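Local coordinates for protein Exo-1,3/1,4-beta-glucanase (Pseudoalteromonas sp., PDB 3RRX) that probably hydrolyses beta-1,3- and beta-1,4-linked glucans as an exo-acting beta-glucanase of glycoside hydrolase family 3, at residues P10-K15 against G246-I251; R134-I139 against K186-E191; A212-F217 against Q253-V258; H275-V280 against A315-I320; L285-F290 against V351-R356. The protein carries 1 engineered substitution. All blocks are in the same frame, centred on the assembly; numbering follows the deposited sequence.

Interaction 1: P10-K15 against G246-I251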
# COMPACT_ATOMS: atom_id res chain seq x y z
N PRO A 10 12.27 -17.18 15.19
CA PRO A 10 12.54 -16.41 16.41
C PRO A 10 11.27 -15.85 17.04
O PRO A 10 10.31 -15.51 16.33
CB PRO A 10 13.41 -15.26 15.90
CG PRO A 10 12.92 -15.03 14.51
CD PRO A 10 12.62 -16.42 13.97
N TYR A 11 11.26 -15.75 18.37
CA TYR A 11 10.17 -15.06 19.06
C TYR A 11 10.39 -13.55 18.90
O TYR A 11 11.45 -13.02 19.25
CB TYR A 11 10.14 -15.45 20.54
CG TYR A 11 9.01 -14.82 21.34
CD1 TYR A 11 7.78 -15.46 21.47
CD2 TYR A 11 9.17 -13.59 21.96
CE1 TYR A 11 6.74 -14.89 22.21
CE2 TYR A 11 8.14 -13.02 22.70
CZ TYR A 11 6.94 -13.67 22.82
OH TYR A 11 5.91 -13.10 23.54
N VAL A 12 9.40 -12.85 18.35
CA VAL A 12 9.59 -11.44 18.00
C VAL A 12 8.58 -10.49 18.66
O VAL A 12 8.62 -9.29 18.41
CB VAL A 12 9.62 -11.22 16.47
CG1 VAL A 12 10.81 -11.97 15.84
CG2 VAL A 12 8.30 -11.66 15.84
N ASN A 13 7.71 -11.01 19.51
CA ASN A 13 6.78 -10.15 20.23
C ASN A 13 7.39 -9.68 21.55
O ASN A 13 6.85 -9.94 22.62
CB ASN A 13 5.45 -10.89 20.48
CG ASN A 13 4.40 -10.00 21.16
OD1 ASN A 13 4.27 -8.83 20.84
ND2 ASN A 13 3.68 -10.57 22.12
N THR A 14 8.51 -8.97 21.49
CA THR A 14 9.29 -8.72 22.70
C THR A 14 8.98 -7.42 23.44
O THR A 14 9.50 -7.22 24.54
CB THR A 14 10.82 -8.76 22.44
OG1 THR A 14 11.27 -7.47 21.99
CG2 THR A 14 11.19 -9.84 21.41
N LYS A 15 8.16 -6.54 22.86
CA LYS A 15 7.92 -5.23 23.48
C LYS A 15 6.56 -5.07 24.14
O LYS A 15 6.48 -4.62 25.28
CB LYS A 15 8.09 -4.11 22.45
CG LYS A 15 9.50 -3.93 21.95
CD LYS A 15 9.49 -2.95 20.77
CE LYS A 15 10.72 -2.06 20.78
NZ LYS A 15 10.65 -1.11 21.92
N GLY A 246 9.72 -8.32 7.38
CA GLY A 246 8.83 -7.23 7.76
C GLY A 246 7.97 -7.58 8.97
O GLY A 246 7.60 -6.70 9.76
N TYR A 247 7.62 -8.86 9.12
CA TYR A 247 6.79 -9.26 10.24
C TYR A 247 7.57 -9.28 11.55
O TYR A 247 6.99 -9.10 12.62
CB TYR A 247 6.09 -10.60 9.98
CG TYR A 247 4.87 -10.40 9.12
CD1 TYR A 247 3.72 -9.88 9.68
CD2 TYR A 247 4.89 -10.67 7.75
CE1 TYR A 247 2.60 -9.64 8.92
CE2 TYR A 247 3.74 -10.43 6.97
CZ TYR A 247 2.61 -9.91 7.57
OH TYR A 247 1.44 -9.64 6.87
N PHE A 248 8.88 -9.48 11.48
CA PHE A 248 9.69 -9.48 12.70
C PHE A 248 9.55 -8.12 13.39
O PHE A 248 9.25 -8.03 14.58
CB PHE A 248 11.16 -9.76 12.39
CG PHE A 248 11.41 -11.11 11.78
CD1 PHE A 248 10.47 -12.12 11.87
CD2 PHE A 248 12.60 -11.36 11.11
CE1 PHE A 248 10.71 -13.37 11.30
CE2 PHE A 248 12.84 -12.61 10.54
CZ PHE A 248 11.89 -13.61 10.63
N SER A 249 9.72 -7.05 12.62
CA SER A 249 9.65 -5.72 13.20
C SER A 249 8.21 -5.26 13.44
O SER A 249 7.94 -4.56 14.41
CB SER A 249 10.47 -4.71 12.39
OG SER A 249 9.92 -4.50 11.11
N ALA A 250 7.27 -5.67 12.59
CA ALA A 250 5.87 -5.25 12.79
C ALA A 250 5.30 -5.87 14.06
O ALA A 250 4.61 -5.20 14.84
CB ALA A 250 5.01 -5.60 11.58
N ILE A 251 5.57 -7.15 14.28
CA ILE A 251 5.11 -7.83 15.48
C ILE A 251 5.82 -7.28 16.72
O ILE A 251 5.21 -7.09 17.76
CB ILE A 251 5.27 -9.37 15.40
CG1 ILE A 251 4.34 -9.95 14.32
CG2 ILE A 251 4.93 -10.00 16.75
CD1 ILE A 251 4.72 -11.39 13.87
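Val12, in the loop at the start of the chain, lies against Phe248 and Ile251 of helix 245-252, and Pro10 against Phe248; the helix is one of those that surround the (alpha/beta)8 barrel of this family 3 enzyme. No hydrogen bond joins the segments 10-15 and 246-251, so the contact rests on apolar fit. Along the helix, Tyr247 comes first and offers only its carbonyl: Val12 CG2 stands 4.3 Å from Tyr247 O, an oxygen already used by Ile251 N one turn on. The side chain of Tyr247 leaves the contact, the hydroxyl bonding to Ala214 O and the ring meeting Phe217 edge to face, both in the barrel wall. Phe248 follows and takes two neighbours. Pro10 CG lies over one face of its ring, offset toward the rim, with CE1 the nearest carbon at 4.2 Å. Val12 approaches the same ring obliquely, CG1 being 4.0 Å from Phe248 CD1, while Val12 CB sits 3.7 Å from Phe248 O. The valine thus touches both the ring and the backbone of one residue. With CG1 anti to its own carbonyl carbon (chi1 -63°), its second methyl, CG2, is left to meet the next turn. There Ile251 receives it on CB at 3.8 Å. Asn13, at the centre of an inverse gamma turn, follows Val12 along the same helix face. Partners outside the segments add to this: Thr14 OG1 hydrogen-bonds Asn252 OD1, and Val12 is backbone-bonded to Leu285. The contact finishes at Ile251 CG2, which lies 3.9 Å from Asn13 CB.

Interaction 2: R134-I139 against K186-E191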
# COMPACT_ATOMS: atom_id res chain seq x y z
N ARG A 134 15.03 5.58 1.35
CA ARG A 134 15.85 5.16 2.50
C ARG A 134 15.72 6.10 3.70
O ARG A 134 16.72 6.65 4.18
CB ARG A 134 17.33 5.05 2.11
CG ARG A 134 17.62 4.09 0.95
CD ARG A 134 17.29 2.63 1.30
NE ARG A 134 18.13 1.74 0.49
CZ ARG A 134 17.95 1.53 -0.81
NH1 ARG A 134 16.95 2.14 -1.43
NH2 ARG A 134 18.77 0.74 -1.49
N ASP A 135 14.51 6.28 4.20
CA ASP A 135 14.28 7.27 5.24
C ASP A 135 13.25 6.78 6.25
O ASP A 135 12.06 6.95 6.05
CB ASP A 135 13.83 8.59 4.61
CG ASP A 135 13.90 9.77 5.59
OD1 ASP A 135 13.64 9.58 6.79
OD2 ASP A 135 14.21 10.90 5.14
N THR A 136 13.72 6.17 7.33
CA THR A 136 12.82 5.54 8.30
C THR A 136 11.93 6.55 9.02
O THR A 136 10.78 6.25 9.35
CB THR A 136 13.61 4.72 9.34
OG1 THR A 136 14.66 5.53 9.88
CG2 THR A 136 14.24 3.50 8.69
N ASP A 137 12.46 7.75 9.27
CA ASP A 137 11.69 8.79 9.95
C ASP A 137 10.52 9.24 9.08
O ASP A 137 9.42 9.50 9.56
CB ASP A 137 12.59 9.99 10.28
CG ASP A 137 11.81 11.20 10.76
OD1 ASP A 137 11.07 11.08 11.75
OD2 ASP A 137 11.93 12.28 10.13
N LEU A 138 10.78 9.34 7.78
CA LEU A 138 9.76 9.70 6.80
C LEU A 138 8.61 8.70 6.85
O LEU A 138 7.45 9.09 6.86
CB LEU A 138 10.35 9.71 5.39
CG LEU A 138 9.39 10.01 4.22
CD1 LEU A 138 8.96 11.48 4.25
CD2 LEU A 138 10.05 9.68 2.88
N ILE A 139 8.96 7.41 6.88
CA ILE A 139 7.95 6.35 6.93
C ILE A 139 7.06 6.52 8.16
O ILE A 139 5.84 6.42 8.07
CB ILE A 139 8.60 4.94 6.96
CG1 ILE A 139 9.43 4.70 5.69
CG2 ILE A 139 7.52 3.84 7.12
CD1 ILE A 139 8.66 4.90 4.42
N LYS A 186 12.43 -4.86 6.70
CA LYS A 186 12.50 -5.01 8.16
C LYS A 186 12.70 -3.67 8.84
O LYS A 186 12.04 -3.37 9.84
CB LYS A 186 13.63 -5.99 8.54
CG LYS A 186 13.82 -6.18 10.05
CD LYS A 186 14.56 -7.48 10.35
CE LYS A 186 15.98 -7.44 9.85
NZ LYS A 186 16.61 -8.80 9.93
N ARG A 187 13.60 -2.84 8.31
CA ARG A 187 13.85 -1.51 8.84
C ARG A 187 12.60 -0.63 8.83
O ARG A 187 12.38 0.16 9.73
CB ARG A 187 14.92 -0.79 8.00
CG ARG A 187 16.37 -0.98 8.44
CD ARG A 187 17.34 -0.28 7.46
NE ARG A 187 17.91 -1.22 6.51
CZ ARG A 187 18.33 -0.91 5.28
NH1 ARG A 187 18.24 0.33 4.83
NH2 ARG A 187 18.84 -1.86 4.51
N TYR A 188 11.80 -0.76 7.77
CA TYR A 188 10.65 0.10 7.55
C TYR A 188 9.38 -0.31 8.30
O TYR A 188 8.63 0.54 8.78
CB TYR A 188 10.31 0.14 6.06
CG TYR A 188 11.01 1.20 5.24
CD1 TYR A 188 12.20 1.78 5.67
CD2 TYR A 188 10.47 1.62 4.04
CE1 TYR A 188 12.83 2.76 4.90
CE2 TYR A 188 11.09 2.59 3.27
CZ TYR A 188 12.26 3.16 3.70
OH TYR A 188 12.86 4.13 2.92
N ALA A 189 9.12 -1.62 8.35
CA ALA A 189 7.80 -2.10 8.75
C ALA A 189 7.39 -1.61 10.13
O ALA A 189 6.26 -1.16 10.32
CB ALA A 189 7.73 -3.63 8.68
N GLY A 190 8.31 -1.69 11.08
CA GLY A 190 8.02 -1.27 12.44
C GLY A 190 7.76 0.23 12.54
O GLY A 190 6.98 0.68 13.39
N GLU A 191 8.41 1.00 11.68
CA GLU A 191 8.21 2.45 11.66
C GLU A 191 6.78 2.80 11.23
O GLU A 191 6.14 3.68 11.82
CB GLU A 191 9.22 3.13 10.74
CG GLU A 191 10.67 2.90 11.10
CD GLU A 191 11.08 3.61 12.38
OE1 GLU A 191 10.30 4.45 12.90
OE2 GLU A 191 12.19 3.32 12.87
O HOH W 1 19.67 -0.39 2.01
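Thr136 faces Tyr188 and Ile139 faces Glu191, their CA atoms 5.9 and 6.1 Å apart, a step of three residues on each side that brings the first turn of helix 136-151 against helix 182-197. The helix start is a classical N-cap: Asp135 OD1 accepts from Leu138 N, the donor lying well above the carboxylate plane. Tyr188 fixes the same corner from across the contact. Its OH accepts from Asp135 N at 3.0 Å (N-H...O angle 156°) and also bonds to Leu130 O. Ile139 covers one ring face, CG1 lying 3.6 Å from the centroid in a CH-pi contact only 10° off the normal, while Thr136 CG2 comes in obliquely at CD1. With a phenylalanine in place of Tyr188, Asp135 N and Leu130 O would probably both lose their hydroxyl partner at the helix start. Glu191, folded at chi2 (-70°), lays CB and CG along Thr136, with CG 3.9 Å from Thr136 CB. Arg134 extends beyond the barrel to bond Leu580 O. Its like-charged neighbour Arg187 is kept at 4.6 Å between NE of Arg134 and NH1 of Arg187, and a water accepts from both, 3.0 Å from Arg134 NE and 3.0 Å from Arg187 NH2.

Interaction 3: A212-F217 against Q253-V258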
# COMPACT_ATOMS: atom_id res chain seq x y z
N ALA A 212 -3.78 -1.13 13.52
CA ALA A 212 -3.11 -1.43 12.25
C ALA A 212 -3.11 -2.92 11.89
O ALA A 212 -3.06 -3.78 12.77
CB ALA A 212 -1.67 -0.91 12.26
N THR A 213 -3.12 -3.22 10.59
CA THR A 213 -2.95 -4.59 10.09
C THR A 213 -1.75 -4.66 9.17
O THR A 213 -1.69 -3.94 8.17
CB THR A 213 -4.16 -5.09 9.27
OG1 THR A 213 -5.30 -5.23 10.12
CG2 THR A 213 -3.84 -6.45 8.63
N ALA A 214 -0.80 -5.55 9.47
CA ALA A 214 0.32 -5.77 8.56
C ALA A 214 -0.02 -6.89 7.57
O ALA A 214 -0.43 -7.98 7.98
CB ALA A 214 1.60 -6.10 9.35
N LYS A 215 0.13 -6.60 6.27
CA LYS A 215 -0.23 -7.49 5.17
C LYS A 215 1.03 -7.85 4.39
O LYS A 215 1.94 -7.03 4.33
CB LYS A 215 -1.15 -6.75 4.17
CG LYS A 215 -2.32 -5.96 4.76
CD LYS A 215 -2.97 -5.11 3.65
CE LYS A 215 -2.11 -3.90 3.30
NZ LYS A 215 -2.64 -3.09 2.15
N HIS A 216 1.12 -9.04 3.78
CA HIS A 216 0.23 -10.18 3.98
C HIS A 216 1.12 -11.34 4.44
O HIS A 216 2.24 -11.49 3.95
CB HIS A 216 -0.42 -10.61 2.67
CG HIS A 216 -1.31 -9.59 2.05
ND1 HIS A 216 -0.84 -8.57 1.26
CD2 HIS A 216 -2.66 -9.44 2.09
CE1 HIS A 216 -1.86 -7.82 0.84
NE2 HIS A 216 -2.97 -8.34 1.33
N PHE A 217 0.63 -12.17 5.35
CA PHE A 217 1.40 -13.30 5.83
C PHE A 217 1.00 -14.54 5.04
O PHE A 217 -0.12 -15.02 5.22
CB PHE A 217 1.11 -13.51 7.33
CG PHE A 217 2.10 -14.41 8.01
CD1 PHE A 217 3.27 -13.89 8.53
CD2 PHE A 217 1.87 -15.77 8.12
CE1 PHE A 217 4.21 -14.72 9.14
CE2 PHE A 217 2.79 -16.60 8.73
CZ PHE A 217 3.96 -16.08 9.25
N GLN A 253 6.83 -4.34 17.22
CA GLN A 253 6.24 -3.04 17.53
C GLN A 253 4.77 -3.13 17.93
O GLN A 253 4.11 -2.11 18.14
CB GLN A 253 6.41 -2.05 16.37
CG GLN A 253 7.85 -1.73 16.04
CD GLN A 253 8.66 -1.29 17.26
OE1 GLN A 253 8.12 -0.70 18.19
NE2 GLN A 253 9.96 -1.58 17.25
N GLY A 254 4.24 -4.35 18.03
CA GLY A 254 2.91 -4.56 18.58
C GLY A 254 1.76 -4.37 17.60
O GLY A 254 0.65 -4.01 18.00
N VAL A 255 2.01 -4.62 16.32
CA VAL A 255 0.93 -4.51 15.34
C VAL A 255 -0.23 -5.38 15.83
O VAL A 255 -0.03 -6.51 16.32
CB VAL A 255 1.39 -4.95 13.93
CG1 VAL A 255 1.49 -6.49 13.87
CG2 VAL A 255 0.44 -4.39 12.86
N GLN A 256 -1.44 -4.85 15.74
CA GLN A 256 -2.60 -5.51 16.34
C GLN A 256 -3.22 -6.59 15.47
O GLN A 256 -3.88 -7.49 15.99
CB GLN A 256 -3.64 -4.46 16.72
CG GLN A 256 -3.22 -3.67 17.94
CD GLN A 256 -3.09 -4.57 19.14
OE1 GLN A 256 -4.09 -5.00 19.72
NE2 GLN A 256 -1.85 -4.91 19.49
N SER A 257 -3.01 -6.49 14.16
CA SER A 257 -3.62 -7.44 13.23
C SER A 257 -2.62 -7.85 12.15
O SER A 257 -1.76 -7.07 11.76
CB SER A 257 -4.85 -6.80 12.58
OG SER A 257 -5.47 -7.70 11.68
N VAL A 258 -2.74 -9.10 11.69
CA VAL A 258 -1.97 -9.60 10.55
C VAL A 258 -2.96 -10.14 9.52
O VAL A 258 -3.87 -10.88 9.87
CB VAL A 258 -1.01 -10.73 11.01
CG1 VAL A 258 -0.44 -11.52 9.82
CG2 VAL A 258 0.10 -10.14 11.86
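Thr213 and Ala214 pair in parallel with Ser257 and Val258, their CA atoms 4.3 and 4.9 Å apart. Of the two backbone hydrogen bonds, Ala214 N to Ser257 O is sound (2.9 Å, N-H...O angle 156°), whereas Ser257 N to Ala212 O is weak because it is strongly bent (128°). Two CA-H...O contacts reinforce the pairing, Thr213 CA meeting Ser257 O and Val258 CA meeting Ala214 O. Among the polar side chains, Thr213 OG1 and Ser257 OG lie 2.9 Å apart on one face of the sheet, a weak bond whose proton may instead serve Phe290 O. The firmer partner of Thr213 OG1 is Trp157 NE1, on the next strand. A valine in place of Thr213 would probably leave Trp157 NE1 without its acceptor and Ser257 OG with its weak bond to Phe290 O alone among the partners named. Ala214 and Val258 point to the opposite face from Thr213 and Ser257. For the apolar contacts, Val255 CG2, anti to the backbone N, reaches between the methyls of Ala212 and Ala214, 4.1 Å from each CB. Further along, Val258 CG1 presses on Phe217 CB at 3.5 Å, and the Phe217 side chain packs against helix 274-284. Before the second strand, Gly254 closes helix 245-252 with a Schellman motif, its carbonyl also accepting from Gln256 NE2. Neighbouring parallel strands connected through helices, as here, form the right-handed beta-alpha-beta crossover that is repeated around a TIM barrel.

Interaction 4: H275-V280 against A315-I320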
# COMPACT_ATOMS: atom_id res chain seq x y z
N HIS A 275 0.06 -24.74 10.10
CA HIS A 275 1.47 -24.62 10.45
C HIS A 275 1.92 -23.15 10.39
O HIS A 275 2.63 -22.67 11.27
CB HIS A 275 2.35 -25.45 9.53
CG HIS A 275 3.81 -25.29 9.81
ND1 HIS A 275 4.40 -25.76 10.96
CD2 HIS A 275 4.78 -24.66 9.11
CE1 HIS A 275 5.68 -25.44 10.95
NE2 HIS A 275 5.94 -24.77 9.84
N LEU A 276 1.52 -22.45 9.33
CA LEU A 276 1.93 -21.05 9.18
C LEU A 276 1.17 -20.09 10.09
O LEU A 276 1.77 -19.24 10.76
CB LEU A 276 1.76 -20.60 7.72
CG LEU A 276 2.80 -21.17 6.75
CD1 LEU A 276 2.59 -20.63 5.34
CD2 LEU A 276 4.21 -20.86 7.23
N LEU A 277 -0.15 -20.23 10.12
CA LEU A 277 -1.00 -19.24 10.77
C LEU A 277 -1.11 -19.44 12.28
O LEU A 277 -1.47 -18.52 13.01
CB LEU A 277 -2.41 -19.20 10.15
CG LEU A 277 -2.50 -18.76 8.69
CD1 LEU A 277 -3.96 -18.63 8.25
CD2 LEU A 277 -1.76 -17.43 8.47
N THR A 278 -0.83 -20.66 12.74
CA THR A 278 -0.86 -20.93 14.17
C THR A 278 0.53 -21.26 14.70
O THR A 278 1.07 -20.52 15.53
CB THR A 278 -1.86 -22.06 14.53
OG1 THR A 278 -3.19 -21.61 14.22
CG2 THR A 278 -1.79 -22.40 16.04
N ASP A 279 1.14 -22.34 14.21
CA ASP A 279 2.41 -22.76 14.80
C ASP A 279 3.52 -21.73 14.61
O ASP A 279 4.20 -21.38 15.58
CB ASP A 279 2.86 -24.12 14.27
CG ASP A 279 4.03 -24.68 15.06
OD1 ASP A 279 3.82 -25.08 16.23
OD2 ASP A 279 5.16 -24.69 14.53
N VAL A 280 3.69 -21.23 13.39
CA VAL A 280 4.72 -20.23 13.14
C VAL A 280 4.32 -18.85 13.67
O VAL A 280 5.00 -18.28 14.54
CB VAL A 280 5.10 -20.16 11.64
CG1 VAL A 280 5.96 -18.92 11.36
CG2 VAL A 280 5.84 -21.45 11.19
N ALA A 315 -7.32 -23.13 11.09
CA ALA A 315 -5.91 -22.89 10.76
C ALA A 315 -5.35 -21.71 11.55
O ALA A 315 -4.14 -21.58 11.69
CB ALA A 315 -5.74 -22.66 9.24
N GLY A 316 -6.22 -20.84 12.04
CA GLY A 316 -5.77 -19.70 12.82
C GLY A 316 -6.30 -18.34 12.39
O GLY A 316 -5.91 -17.32 12.96
N VAL A 317 -7.17 -18.30 11.39
CA VAL A 317 -7.82 -17.02 11.05
C VAL A 317 -8.82 -16.67 12.15
O VAL A 317 -9.60 -17.52 12.58
CB VAL A 317 -8.53 -17.06 9.67
CG1 VAL A 317 -9.26 -15.73 9.41
CG2 VAL A 317 -7.53 -17.33 8.55
N ASP A 318 -8.79 -15.42 12.61
CA ASP A 318 -9.65 -14.96 13.70
C ASP A 318 -10.84 -14.11 13.25
O ASP A 318 -11.88 -14.10 13.91
CB ASP A 318 -8.82 -14.17 14.71
CG ASP A 318 -7.67 -15.00 15.26
OD1 ASP A 318 -7.93 -16.16 15.63
OD2 ASP A 318 -6.51 -14.51 15.28
N VAL A 319 -10.65 -13.38 12.14
CA VAL A 319 -11.72 -12.56 11.57
C VAL A 319 -11.83 -12.84 10.07
O VAL A 319 -10.83 -12.77 9.35
CB VAL A 319 -11.51 -11.04 11.81
CG1 VAL A 319 -12.58 -10.21 11.04
CG2 VAL A 319 -11.55 -10.72 13.31
N ILE A 320 -13.03 -13.18 9.62
CA ILE A 320 -13.22 -13.59 8.23
C ILE A 320 -13.75 -12.43 7.38
O ILE A 320 -14.82 -11.90 7.66
CB ILE A 320 -14.18 -14.79 8.12
CG1 ILE A 320 -13.59 -16.00 8.85
CG2 ILE A 320 -14.41 -15.14 6.66
CD1 ILE A 320 -12.44 -16.64 8.10
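Thr278 and Leu277 of helix 274-284 close on Ala315 and Gly316, where helix 310-315 ends and the chain turns toward strand 320-321 of the barrel domain. The tight part centres on one oxygen. Ala315 O accepts from Thr278 OG1 at 2.7 Å, the donor standing above the carbonyl plane (51° out of it) instead of on a lone pair. Leu277 CB comes within 3.3 Å of that same oxygen. Gly316 belongs to this close part: it ends its helix with a Schellman motif at a phi of 129°, and its CA lies 3.5 Å from Thr278 OG1. A side chain would not fit: a CB would come 2.6 Å from that hydroxyl oxygen, and at these backbone angles it would also jam against the carbonyl oxygen of Ala315. The rest of the contact is looser, a single apolar approach between the buried Leu277 and Val317. They run side by side, pointing the same way, with CD1 of Leu277 3.8 Å from CG2 of Val317. Beyond Val317 the chain departs, and Asp318 turns instead to salt bridges with Lys282 and Arg346. The more open side is on the helix, where Thr278, His275 and Asp279 are partly exposed; the last two look elsewhere, His275 to Glu236 and Asp279 to Gln284. The helix itself widens here into a pi-type turn, Val280 N bonding to His275 O at 2.8 Å. A carbonyl in the last turn of a helix has no following turn to bond to, and the threonine hydroxyl supplies a proton to this one. What results is a polar join at a buried helix end, made possible by glycine and flanked by modest aliphatic contact.

Interaction 5: L285-F290 against V351-R356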
# COMPACT_ATOMS: atom_id res chain seq x y z
N LEU A 285 6.62 -17.14 16.51
CA LEU A 285 6.86 -15.71 16.43
C LEU A 285 6.26 -14.99 17.63
O LEU A 285 6.73 -13.92 18.03
CB LEU A 285 6.29 -15.13 15.13
CG LEU A 285 6.98 -15.57 13.82
CD1 LEU A 285 6.32 -14.87 12.62
CD2 LEU A 285 8.45 -15.25 13.86
N GLY A 286 5.21 -15.57 18.19
CA GLY A 286 4.58 -15.01 19.38
C GLY A 286 3.57 -13.89 19.17
O GLY A 286 3.21 -13.20 20.13
N PHE A 287 3.10 -13.69 17.94
CA PHE A 287 2.05 -12.69 17.66
C PHE A 287 0.85 -12.86 18.58
O PHE A 287 0.22 -13.92 18.62
CB PHE A 287 1.60 -12.80 16.20
CG PHE A 287 0.45 -11.88 15.81
CD1 PHE A 287 0.55 -10.50 15.94
CD2 PHE A 287 -0.70 -12.41 15.25
CE1 PHE A 287 -0.50 -9.66 15.55
CE2 PHE A 287 -1.75 -11.59 14.85
CZ PHE A 287 -1.66 -10.21 15.01
N ASP A 288 0.50 -11.79 19.30
CA ASP A 288 -0.56 -11.84 20.31
C ASP A 288 -1.87 -11.17 19.83
O ASP A 288 -2.84 -11.08 20.58
CB ASP A 288 -0.07 -11.18 21.60
CG ASP A 288 -0.84 -11.64 22.83
OD1 ASP A 288 -1.02 -12.86 22.99
OD2 ASP A 288 -1.26 -10.78 23.64
N GLY A 289 -1.88 -10.70 18.58
CA GLY A 289 -3.04 -10.00 18.04
C GLY A 289 -3.93 -10.94 17.24
O GLY A 289 -3.89 -12.16 17.44
N PHE A 290 -4.72 -10.38 16.33
CA PHE A 290 -5.69 -11.19 15.59
C PHE A 290 -5.37 -11.28 14.11
O PHE A 290 -4.87 -10.33 13.51
CB PHE A 290 -7.14 -10.70 15.81
CG PHE A 290 -7.48 -9.37 15.15
CD1 PHE A 290 -8.11 -9.33 13.92
CD2 PHE A 290 -7.21 -8.17 15.80
CE1 PHE A 290 -8.45 -8.11 13.32
CE2 PHE A 290 -7.54 -6.95 15.21
CZ PHE A 290 -8.16 -6.92 13.97
N VAL A 351 -11.87 -14.63 19.45
CA VAL A 351 -12.55 -13.49 20.04
C VAL A 351 -11.66 -12.75 21.04
O VAL A 351 -11.64 -11.52 21.06
CB VAL A 351 -13.92 -13.87 20.64
CG1 VAL A 351 -14.56 -12.67 21.33
CG2 VAL A 351 -14.84 -14.39 19.54
N ARG A 352 -10.91 -13.49 21.86
CA ARG A 352 -9.94 -12.89 22.77
C ARG A 352 -8.97 -11.96 22.04
O ARG A 352 -8.76 -10.83 22.45
CB ARG A 352 -9.09 -13.96 23.47
CG ARG A 352 -9.74 -14.59 24.67
CD ARG A 352 -8.74 -15.38 25.51
NE ARG A 352 -9.45 -16.14 26.53
CZ ARG A 352 -9.79 -17.41 26.40
NH1 ARG A 352 -9.45 -18.06 25.30
NH2 ARG A 352 -10.46 -18.03 27.37
N ARG A 353 -8.37 -12.47 20.97
CA ARG A 353 -7.36 -11.72 20.24
C ARG A 353 -7.94 -10.45 19.61
O ARG A 353 -7.30 -9.40 19.58
CB ARG A 353 -6.72 -12.61 19.17
CG ARG A 353 -5.84 -13.73 19.75
CD ARG A 353 -5.41 -14.74 18.69
NE ARG A 353 -4.45 -15.70 19.22
CZ ARG A 353 -3.14 -15.50 19.26
NH1 ARG A 353 -2.63 -14.36 18.78
NH2 ARG A 353 -2.33 -16.42 19.77
N PHE A 354 -9.16 -10.56 19.09
CA PHE A 354 -9.82 -9.44 18.43
C PHE A 354 -10.31 -8.40 19.46
O PHE A 354 -10.10 -7.20 19.29
CB PHE A 354 -10.99 -9.96 17.58
CG PHE A 354 -11.73 -8.89 16.82
CD1 PHE A 354 -11.05 -7.99 16.02
CD2 PHE A 354 -13.12 -8.81 16.88
CE1 PHE A 354 -11.73 -7.00 15.31
CE2 PHE A 354 -13.81 -7.84 16.17
CZ PHE A 354 -13.11 -6.93 15.39
N LEU A 355 -10.95 -8.87 20.52
CA LEU A 355 -11.39 -7.96 21.57
C LEU A 355 -10.19 -7.27 22.23
O LEU A 355 -10.27 -6.11 22.62
CB LEU A 355 -12.21 -8.69 22.64
CG LEU A 355 -13.63 -9.07 22.23
CD1 LEU A 355 -14.34 -9.76 23.39
CD2 LEU A 355 -14.39 -7.83 21.77
N ARG A 356 -9.09 -8.00 22.34
CA ARG A 356 -7.86 -7.41 22.88
C ARG A 356 -7.52 -6.12 22.12
O ARG A 356 -7.09 -5.13 22.72
CB ARG A 356 -6.72 -8.43 22.80
CG ARG A 356 -5.37 -7.95 23.33
CD ARG A 356 -4.38 -9.14 23.40
NE ARG A 356 -4.85 -10.16 24.34
CZ ARG A 356 -4.84 -11.47 24.11
NH1 ARG A 356 -4.34 -11.96 22.98
NH2 ARG A 356 -5.31 -12.29 25.04
O HOH W 2 0.49 -16.19 20.35
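Arg353 of helix 344-361 lies across the loop 287-289, which leads from helix 274-284 into barrel strand 290-292. From the base outward, its CB stands 3.3 Å from Gly289 O, and CG and CD pass along the same carbonyl, CD at 3.2 Å. The chain stays extended to NE, which turns aside to a salt bridge with Asp349. At the tip, NH1 gives its two protons to two carbonyls: Phe287 O at 2.9 Å, almost straight (173°), and Gly289 O, also 2.9 Å from NH1. Both acceptors lie near the guanidinium plane. NH2 completes the grip through a water that it bonds at 2.9 Å and that donates in turn to Phe287 O. One turn on, Arg356 NH1 bonds Asp288 O at 3.0 Å in the carbonyl plane. Asp288 OD2 sits over the face of that guanidinium, 3.4 Å from NH1, so this salt bridge is one of charge alone. The stronger polar partners lie outside: Arg356 NE makes a salt bridge with Glu23, and Asp288 OD1 one with Arg18. Where the strand begins, Phe290, its CG in the crowded position between N and carbonyl carbon (71°), offers a ring face to the edge of Phe354 in a T-shaped pair, centroids 4.9 Å apart and planes at 75°. Three consecutive loop carbonyls thus accept from arginines of one helix, which probably holds the loop's path by directed bonds while the aromatic pair fills the adjoining core.

In the fold
Interactions 2 to 5 lie in the barrel domain, and interaction 1 joins the N-terminal loop to one of its helices. Interaction 3 lies in the wall itself, its centre about 10 Å from those of interactions 1 and 5. Helix 245-252 leads from interaction 1 into strand 257-260 of interaction 3, and that strand bonds to the start of strand 290-292 in interaction 5. Interactions 4 and 5 interleave along the chain, centres about 11 Å apart, with Asp318 touching both Phe290 and Arg353. Interaction 2 meets interaction 1 through Ser249 and Lys186; its centre is about 27 Å from that of interaction 4. The N-terminal loop, three neighbouring strands and their helices are thereby held in mutual contact.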